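Local structure of beta-glucosidase (6JXG) at residues Asn202-Asn205 against Glu211-Phe214; Thr177-Tyr182 against Lys220-Phe225; Lys155-Asn160 against Trp184-Ala189. The protein probably hydrolyses terminal, non-reducing beta-D-glucosyl residues, releasing beta-D-glucose in cellulose degradation, as a secreted glycoside hydrolase of family 3. All blocks are in the same frame, centred on the assembly; numbering follows the deposited sequence.

Overall arrangement
All three contacts lie within the N-terminal domain of the family 3 glycosidase, which belongs to the TIM-barrel clan. The segments follow one another closely between residues 155 and 225. Contact 3, strand 151-157 against helix 184-191, closes before contact 1 opens; contact 1 is nested in the loop closed by contact 2, while contacts 2 and 3 interlock along the chain. The centres of contacts 2 and 3 are about 8 Å apart, those of contacts 1 and 3 about 13 Å, and those of contacts 1 and 2 about 14 Å. Phe178, Phe204, Phe214, Phe157 and Ile158 join them in one apolar cluster, running from the core sheet to a glycosylated surface.

Contact 1: Asn202-Asn205 against Glu211-Phe214. With NAG (2-acetamido-2-deoxy-beta-D-glucopyranose), chain D.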
# COMPACT_ATOMS: atom_id res chain seq x y z
N ASN A 202 -5.78 -9.37 -14.83
CA ASN A 202 -6.85 -10.32 -14.71
C ASN A 202 -8.00 -9.90 -15.59
O ASN A 202 -8.06 -8.76 -16.04
CB ASN A 202 -7.31 -10.42 -13.24
CG ASN A 202 -7.64 -9.01 -12.68
OD1 ASN A 202 -6.75 -8.21 -12.39
ND2 ASN A 202 -8.92 -8.69 -12.62
N LYS A 203 -8.94 -10.82 -15.83
CA LYS A 203 -10.20 -10.43 -16.43
C LYS A 203 -11.05 -9.80 -15.34
O LYS A 203 -10.96 -10.19 -14.17
CB LYS A 203 -10.96 -11.61 -17.09
CG LYS A 203 -10.11 -12.36 -18.05
CD LYS A 203 -10.77 -13.56 -18.66
CE LYS A 203 -9.85 -14.14 -19.72
NZ LYS A 203 -10.45 -15.41 -20.12
N PHE A 204 -11.84 -8.84 -15.73
CA PHE A 204 -12.93 -8.32 -14.91
C PHE A 204 -14.28 -8.59 -15.64
O PHE A 204 -14.47 -8.15 -16.75
CB PHE A 204 -12.78 -6.80 -14.67
CG PHE A 204 -13.82 -6.26 -13.75
CD1 PHE A 204 -15.04 -5.84 -14.23
CD2 PHE A 204 -13.59 -6.23 -12.39
CE1 PHE A 204 -16.01 -5.39 -13.38
CE2 PHE A 204 -14.59 -5.82 -11.53
CZ PHE A 204 -15.78 -5.41 -12.02
N ASN A 205 -15.22 -9.24 -14.98
CA ASN A 205 -16.51 -9.58 -15.61
C ASN A 205 -16.27 -10.22 -16.95
O ASN A 205 -17.00 -9.98 -17.92
CB ASN A 205 -17.44 -8.37 -15.72
CG ASN A 205 -18.21 -8.11 -14.43
OD1 ASN A 205 -17.93 -8.67 -13.37
ND2 ASN A 205 -19.14 -7.21 -14.50
N GLU A 211 -8.59 -4.52 -21.83
CA GLU A 211 -9.49 -4.67 -23.00
C GLU A 211 -10.90 -4.37 -22.67
O GLU A 211 -11.80 -4.57 -23.45
CB GLU A 211 -9.43 -6.10 -23.43
CG GLU A 211 -8.06 -6.64 -23.78
CD GLU A 211 -7.55 -6.26 -25.19
OE1 GLU A 211 -8.35 -6.21 -26.19
OE2 GLU A 211 -6.33 -6.01 -25.32
N ASN A 212 -11.13 -3.87 -21.46
CA ASN A 212 -12.47 -3.72 -20.88
C ASN A 212 -12.89 -2.29 -20.93
O ASN A 212 -12.23 -1.39 -20.38
CB ASN A 212 -12.43 -4.19 -19.39
CG ASN A 212 -13.79 -4.37 -18.80
OD1 ASN A 212 -14.68 -3.47 -18.90
ND2 ASN A 212 -14.03 -5.56 -18.27
N ASN A 213 -14.08 -2.06 -21.51
CA ASN A 213 -14.56 -0.71 -21.68
C ASN A 213 -14.75 0.04 -20.36
O ASN A 213 -14.98 1.21 -20.42
CB ASN A 213 -15.91 -0.67 -22.43
CG ASN A 213 -15.77 -1.02 -23.92
OD1 ASN A 213 -14.70 -1.23 -24.47
ND2 ASN A 213 -16.88 -1.12 -24.56
N PHE A 214 -14.70 -0.62 -19.21
CA PHE A 214 -14.71 0.11 -17.93
C PHE A 214 -13.62 1.12 -17.69
O PHE A 214 -13.74 2.01 -16.84
CB PHE A 214 -14.96 -0.82 -16.77
CG PHE A 214 -13.79 -1.58 -16.21
CD1 PHE A 214 -13.95 -2.17 -14.96
CD2 PHE A 214 -12.61 -1.80 -16.90
CE1 PHE A 214 -12.95 -2.99 -14.40
CE2 PHE A 214 -11.61 -2.61 -16.34
CZ PHE A 214 -11.76 -3.18 -15.09
C1 NAG D . -19.99 -6.85 -13.42
C2 NAG D . -20.53 -5.45 -13.72
C3 NAG D . -21.65 -5.23 -12.72
C4 NAG D . -22.67 -6.31 -12.97
C5 NAG D . -21.96 -7.51 -12.35
C6 NAG D . -22.95 -8.62 -12.10
C7 NAG D . -19.08 -3.64 -14.71
C8 NAG D . -19.16 -4.12 -16.11
N2 NAG D . -19.66 -4.28 -13.66
O3 NAG D . -22.23 -3.99 -12.97
O4 NAG D . -23.88 -5.93 -12.45
O5 NAG D . -21.04 -7.80 -13.41
O6 NAG D . -23.33 -8.96 -13.41
O7 NAG D . -18.35 -2.65 -14.55
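Phe204 and Phe214 lie over one another as an offset stack, their centroids 4.9 Å apart and their planes opened to 30°. The overlap is uneven. CE1 of Phe214 sits 3.4 Å from CG of Phe204, over one face of that ring but displaced toward its rim, while CZ of Phe214 reaches back to within 3.8 Å of Phe204 CB. Phe204 has its CG anti to the backbone N (chi1 -175°), which carries the ring off the strand and across the turn to the start of the next helix. Two phenylalanines suit this buried place because their flat apolar faces can overlap without any polar group to satisfy.

Asn212 holds the backbone of Phe214, and its ND2 lies over the rim of one face of the Phe214 ring. Its OD1 accepts from Phe214 N at 2.9 Å, with a nearly straight N-H...O angle of 169°; this Asx turn caps the chain as it enters helix 214-222, a task for which a short amide side chain is well suited. Asn212 ND2 also comes 3.0 Å from Phe204 O, but at an angle too poor for a hydrogen bond; a weak one goes to Thr207 O instead.

On the outer side, Asn205 ND2 is bonded to C1 of the N-linked sugar, and Thr207 completes the Asn-X-Thr sequon. The sugar's acetamido carbon C7 meets the edge of the Phe204 ring in its plane, 3.8 Å from CE1, so the glycan covers part of the aromatic pair. Strand 203-204 is the middle member of a small sheet with strands 170-171 and 207-208; Phe178 of helix 175-182 meets the Phe204 ring and Phe157 of strand 151-157 the Phe214 ring, both at steep angles.

Contact 2: Thr177-Tyr182 against Lys220-Phe225; sequences TFHELY and KGELDF
His179 and Glu222 reach toward each other from two helices whose nearest CA atoms, those of these same residues, are 10.7 Å apart, and a single side-chain bond spans the gap. From CB of His179 the ring is directed by a first torsion that sets CG anti to the carbonyl carbon and beside the backbone N (chi1 -76°). The turn about the CB-CG bond then brings ND1 round to Asp175 O, to which it is hydrogen-bonded, and ND1 lies at the edge of the Phe178 ring. CE1 and CD2 flank the tip, and CD2 is the closer of them to the glutamate, 3.5 Å from Glu222 OE2.

At the tip, NE2 donates to Glu222 OE2 over 2.7 Å, with an N-H...O angle of 162°. The acceptor lies practically in the imidazole plane and offers its syn lone pair, on the side of its other oxygen; Glu222 OE1 nevertheless stays 3.8 Å from NE2. Ring and carboxylate are twisted by 31°. A His-carboxylate pair of this kind joins helix 175-182 to the end of helix 214-222, both in the TIM-barrel-type N-terminal domain, and it does so where the fibronectin type III-like domain approaches: Trp678 from that domain stacks on the imidazole and also touches Glu222. With ND1 facing a carbonyl and NE2 facing a carboxylate, both nitrogens act as donors, so the ring is probably held as a cation that the glutamate balances.

Glu222 suits the far end because its chain runs extended beyond CG and so covers the distance. The helix stops directly afterwards: Asp224 takes a positive phi, and its N bonds to Gly221 O at 3.2 Å.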
# COMPACT_ATOMS: atom_id res chain seq x y z
N THR A 177 -20.38 -3.53 -4.12
CA THR A 177 -19.05 -3.94 -3.62
C THR A 177 -17.95 -3.23 -4.41
O THR A 177 -16.94 -2.77 -3.82
CB THR A 177 -18.84 -5.47 -3.69
OG1 THR A 177 -19.87 -6.08 -2.92
CG2 THR A 177 -17.50 -5.91 -3.16
N PHE A 178 -18.14 -3.17 -5.72
CA PHE A 178 -17.16 -2.51 -6.60
C PHE A 178 -16.94 -1.08 -6.16
O PHE A 178 -15.79 -0.63 -5.93
CB PHE A 178 -17.63 -2.62 -8.06
CG PHE A 178 -16.63 -2.09 -9.05
CD1 PHE A 178 -15.54 -2.84 -9.41
CD2 PHE A 178 -16.84 -0.93 -9.68
CE1 PHE A 178 -14.62 -2.37 -10.36
CE2 PHE A 178 -15.92 -0.43 -10.62
CZ PHE A 178 -14.80 -1.16 -10.94
N HIS A 179 -18.03 -0.31 -6.00
CA HIS A 179 -17.91 1.11 -5.66
C HIS A 179 -17.47 1.43 -4.22
O HIS A 179 -16.68 2.39 -4.00
CB HIS A 179 -19.26 1.80 -5.96
CG HIS A 179 -19.48 2.03 -7.41
ND1 HIS A 179 -19.96 1.06 -8.26
CD2 HIS A 179 -19.24 3.11 -8.17
CE1 HIS A 179 -20.02 1.55 -9.49
NE2 HIS A 179 -19.59 2.79 -9.46
N GLU A 180 -17.96 0.65 -3.25
CA GLU A 180 -17.69 0.94 -1.83
C GLU A 180 -16.39 0.43 -1.33
O GLU A 180 -15.92 0.92 -0.29
CB GLU A 180 -18.79 0.47 -0.89
CG GLU A 180 -20.00 1.34 -1.06
CD GLU A 180 -21.21 0.97 -0.19
OE1 GLU A 180 -21.09 0.45 0.94
OE2 GLU A 180 -22.29 1.27 -0.69
N LEU A 181 -15.84 -0.56 -2.00
CA LEU A 181 -14.69 -1.25 -1.49
C LEU A 181 -13.51 -1.08 -2.47
O LEU A 181 -12.64 -0.26 -2.22
CB LEU A 181 -15.06 -2.68 -1.20
CG LEU A 181 -14.09 -3.48 -0.45
CD1 LEU A 181 -13.77 -2.68 0.84
CD2 LEU A 181 -14.67 -4.84 -0.18
N TYR A 182 -13.52 -1.78 -3.61
CA TYR A 182 -12.34 -1.85 -4.47
C TYR A 182 -12.05 -0.56 -5.27
O TYR A 182 -10.92 -0.16 -5.41
CB TYR A 182 -12.44 -3.11 -5.42
CG TYR A 182 -12.54 -4.37 -4.60
CD1 TYR A 182 -11.43 -4.86 -3.96
CD2 TYR A 182 -13.80 -4.92 -4.28
CE1 TYR A 182 -11.52 -5.99 -3.13
CE2 TYR A 182 -13.90 -6.00 -3.42
CZ TYR A 182 -12.76 -6.55 -2.84
OH TYR A 182 -12.80 -7.65 -1.93
N LYS A 220 -12.72 7.07 -16.75
CA LYS A 220 -12.81 8.33 -17.48
C LYS A 220 -14.20 8.97 -17.48
O LYS A 220 -14.29 10.19 -17.70
CB LYS A 220 -12.32 8.13 -18.91
CG LYS A 220 -10.88 7.59 -18.94
CD LYS A 220 -10.33 7.29 -20.30
CE LYS A 220 -8.83 7.07 -20.27
NZ LYS A 220 -8.34 6.73 -21.61
N GLY A 221 -15.24 8.16 -17.26
CA GLY A 221 -16.66 8.65 -17.24
C GLY A 221 -17.09 9.01 -15.81
O GLY A 221 -17.07 10.19 -15.44
N GLU A 222 -17.39 7.99 -15.02
CA GLU A 222 -17.90 8.18 -13.69
C GLU A 222 -16.95 9.03 -12.87
O GLU A 222 -17.37 9.89 -12.19
CB GLU A 222 -18.15 6.87 -12.91
CG GLU A 222 -19.18 5.95 -13.44
CD GLU A 222 -19.68 4.90 -12.39
OE1 GLU A 222 -20.67 4.24 -12.76
OE2 GLU A 222 -19.12 4.77 -11.30
N LEU A 223 -15.67 8.72 -12.94
CA LEU A 223 -14.68 9.36 -12.13
C LEU A 223 -13.94 10.55 -12.86
O LEU A 223 -13.13 11.22 -12.23
CB LEU A 223 -13.74 8.32 -11.53
CG LEU A 223 -14.40 7.23 -10.64
CD1 LEU A 223 -13.37 6.26 -10.17
CD2 LEU A 223 -15.07 7.92 -9.45
N ASP A 224 -14.26 10.80 -14.15
CA ASP A 224 -13.76 11.95 -14.86
C ASP A 224 -12.24 12.08 -14.80
O ASP A 224 -11.70 13.20 -14.72
CB ASP A 224 -14.44 13.18 -14.32
CG ASP A 224 -14.43 14.35 -15.31
OD1 ASP A 224 -14.43 15.49 -14.80
OD2 ASP A 224 -14.32 14.12 -16.52
N PHE A 225 -11.57 10.94 -14.91
CA PHE A 225 -10.15 10.90 -14.85
C PHE A 225 -9.56 11.62 -16.08
O PHE A 225 -9.93 11.29 -17.25
CB PHE A 225 -9.74 9.44 -14.81
CG PHE A 225 -8.25 9.21 -14.90
CD1 PHE A 225 -7.36 9.79 -13.98
CD2 PHE A 225 -7.73 8.33 -15.86
CE1 PHE A 225 -5.97 9.51 -14.06
CE2 PHE A 225 -6.34 8.14 -15.96
CZ PHE A 225 -5.49 8.70 -15.05

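Contact 3: Lys155-Asn160 against Trp184-Ala189; sequences KHFIGN and WPFADA
Strand 155-157 and helix 184-189 pass 10.4 Å apart at an angle of 122°, closest in their backbones at Phe157 and Phe186, whose CA atoms are 8.0 Å apart. This is the packing of a beta-alpha-beta crossover in the TIM-barrel-type domain: helix 184-191 lies on the chain between the neighbouring parallel strands 151-157 and 196-199, and its Phe186 packs on the first of them.

Phe186 carries the contact. Its CG stands anti to the carbonyl carbon (chi1 -76°), which points the ring from the helix straight at the strand. Phe157 meets it as a T-shaped pair, its edge toward the Phe186 face, with centroids 5.4 Å apart and planes at 89°; Phe157 CD1 sits over the centre of that face. Ile158 slides alongside, its CD1 4.0 Å from Phe186 CD2. A large, flat, apolar residue fits here because it bridges the wide helix-to-strand spacing with one ring. With an alanine in place of Phe186, the Phe157 edge is likely to lose the face it rests on, and a gap would probably open between strand and helix.

Lys155 and His156 leave the backbone pointing away from the helix, and their polar ends are held elsewhere, Lys155 NZ by Leu107 O and His156 ND1 by Gly112 O. The peptide bonds before His156 and Ile158 are cis. Against this bent backbone the far end of the ring comes to rest, with Phe186 CZ 3.7 Å from Phe157 N and 3.6 Å from His156 O.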
# COMPACT_ATOMS: atom_id res chain seq x y z
N LYS A 155 -2.01 1.76 -9.32
CA LYS A 155 -2.11 0.43 -9.97
C LYS A 155 -2.68 -0.55 -8.93
O LYS A 155 -2.55 -0.28 -7.70
CB LYS A 155 -0.73 0.01 -10.50
CG LYS A 155 0.34 -0.36 -9.49
CD LYS A 155 1.74 -0.47 -10.13
CE LYS A 155 2.63 -1.18 -9.15
NZ LYS A 155 4.01 -1.37 -9.62
N HIS A 156 -3.25 -1.68 -9.31
CA HIS A 156 -3.51 -2.22 -10.63
C HIS A 156 -5.04 -2.28 -10.72
O HIS A 156 -5.72 -2.86 -9.85
CB HIS A 156 -2.96 -3.64 -10.74
CG HIS A 156 -1.55 -3.79 -10.27
ND1 HIS A 156 -1.22 -3.92 -8.94
CD2 HIS A 156 -0.38 -3.77 -10.95
CE1 HIS A 156 0.10 -4.02 -8.83
NE2 HIS A 156 0.62 -3.96 -10.04
N PHE A 157 -5.58 -1.55 -11.69
CA PHE A 157 -7.00 -1.42 -11.85
C PHE A 157 -7.55 -2.62 -12.70
O PHE A 157 -7.30 -2.67 -13.90
CB PHE A 157 -7.32 -0.11 -12.61
CG PHE A 157 -8.82 0.17 -12.73
CD1 PHE A 157 -9.49 0.74 -11.69
CD2 PHE A 157 -9.56 -0.22 -13.90
CE1 PHE A 157 -10.89 1.01 -11.77
CE2 PHE A 157 -10.93 0.03 -13.99
CZ PHE A 157 -11.59 0.63 -12.90
N ILE A 158 -8.30 -3.57 -12.15
CA ILE A 158 -8.78 -3.63 -10.80
C ILE A 158 -9.17 -5.13 -10.56
O ILE A 158 -9.36 -5.90 -11.53
CB ILE A 158 -10.03 -2.68 -10.62
CG1 ILE A 158 -10.34 -2.47 -9.13
CG2 ILE A 158 -11.22 -3.21 -11.43
CD1 ILE A 158 -11.22 -1.26 -8.79
N GLY A 159 -9.38 -5.52 -9.31
CA GLY A 159 -9.74 -6.90 -8.97
C GLY A 159 -8.62 -7.91 -9.06
O GLY A 159 -8.89 -9.11 -9.12
N ASN A 160 -7.35 -7.46 -9.05
CA ASN A 160 -6.19 -8.40 -9.04
C ASN A 160 -5.84 -8.70 -7.59
O ASN A 160 -4.85 -8.23 -7.04
CB ASN A 160 -5.07 -7.76 -9.81
CG ASN A 160 -3.79 -8.56 -9.83
OD1 ASN A 160 -3.80 -9.81 -9.70
ND2 ASN A 160 -2.71 -7.86 -10.05
N TRP A 184 -12.92 2.51 -4.31
CA TRP A 184 -12.84 3.64 -3.43
C TRP A 184 -11.40 4.28 -3.36
O TRP A 184 -11.21 5.48 -3.56
CB TRP A 184 -13.39 3.24 -2.12
CG TRP A 184 -13.35 4.29 -1.06
CD1 TRP A 184 -12.26 4.87 -0.48
CD2 TRP A 184 -14.51 4.88 -0.40
NE1 TRP A 184 -12.66 5.79 0.48
CE2 TRP A 184 -14.04 5.83 0.51
CE3 TRP A 184 -15.88 4.65 -0.51
CZ2 TRP A 184 -14.89 6.56 1.34
CZ3 TRP A 184 -16.76 5.42 0.29
CH2 TRP A 184 -16.25 6.33 1.22
N PRO A 185 -10.36 3.45 -3.21
CA PRO A 185 -9.03 4.08 -3.23
C PRO A 185 -8.62 4.62 -4.57
O PRO A 185 -7.85 5.58 -4.61
CB PRO A 185 -8.08 3.00 -2.83
CG PRO A 185 -8.90 1.78 -2.63
CD PRO A 185 -10.35 2.06 -2.78
N PHE A 186 -9.11 4.02 -5.67
CA PHE A 186 -8.83 4.62 -6.96
C PHE A 186 -9.54 5.95 -7.14
O PHE A 186 -8.98 6.92 -7.70
CB PHE A 186 -9.18 3.68 -8.11
CG PHE A 186 -8.18 2.58 -8.31
CD1 PHE A 186 -7.01 2.81 -9.02
CD2 PHE A 186 -8.41 1.32 -7.75
CE1 PHE A 186 -6.09 1.82 -9.24
CE2 PHE A 186 -7.50 0.31 -7.98
CZ PHE A 186 -6.33 0.55 -8.77
N ALA A 187 -10.74 6.07 -6.59
CA ALA A 187 -11.45 7.37 -6.65
C ALA A 187 -10.70 8.43 -5.87
O ALA A 187 -10.51 9.58 -6.37
CB ALA A 187 -12.89 7.22 -6.15
N ASP A 188 -10.20 8.09 -4.67
CA ASP A 188 -9.34 9.03 -3.88
C ASP A 188 -8.08 9.43 -4.69
O ASP A 188 -7.67 10.59 -4.75
CB ASP A 188 -8.90 8.46 -2.52
CG ASP A 188 -9.94 8.67 -1.40
OD1 ASP A 188 -11.13 9.08 -1.67
OD2 ASP A 188 -9.53 8.50 -0.26
N ALA A 189 -7.51 8.46 -5.35
CA ALA A 189 -6.33 8.70 -6.17
C ALA A 189 -6.60 9.66 -7.31
O ALA A 189 -5.85 10.58 -7.54
CB ALA A 189 -5.79 7.40 -6.67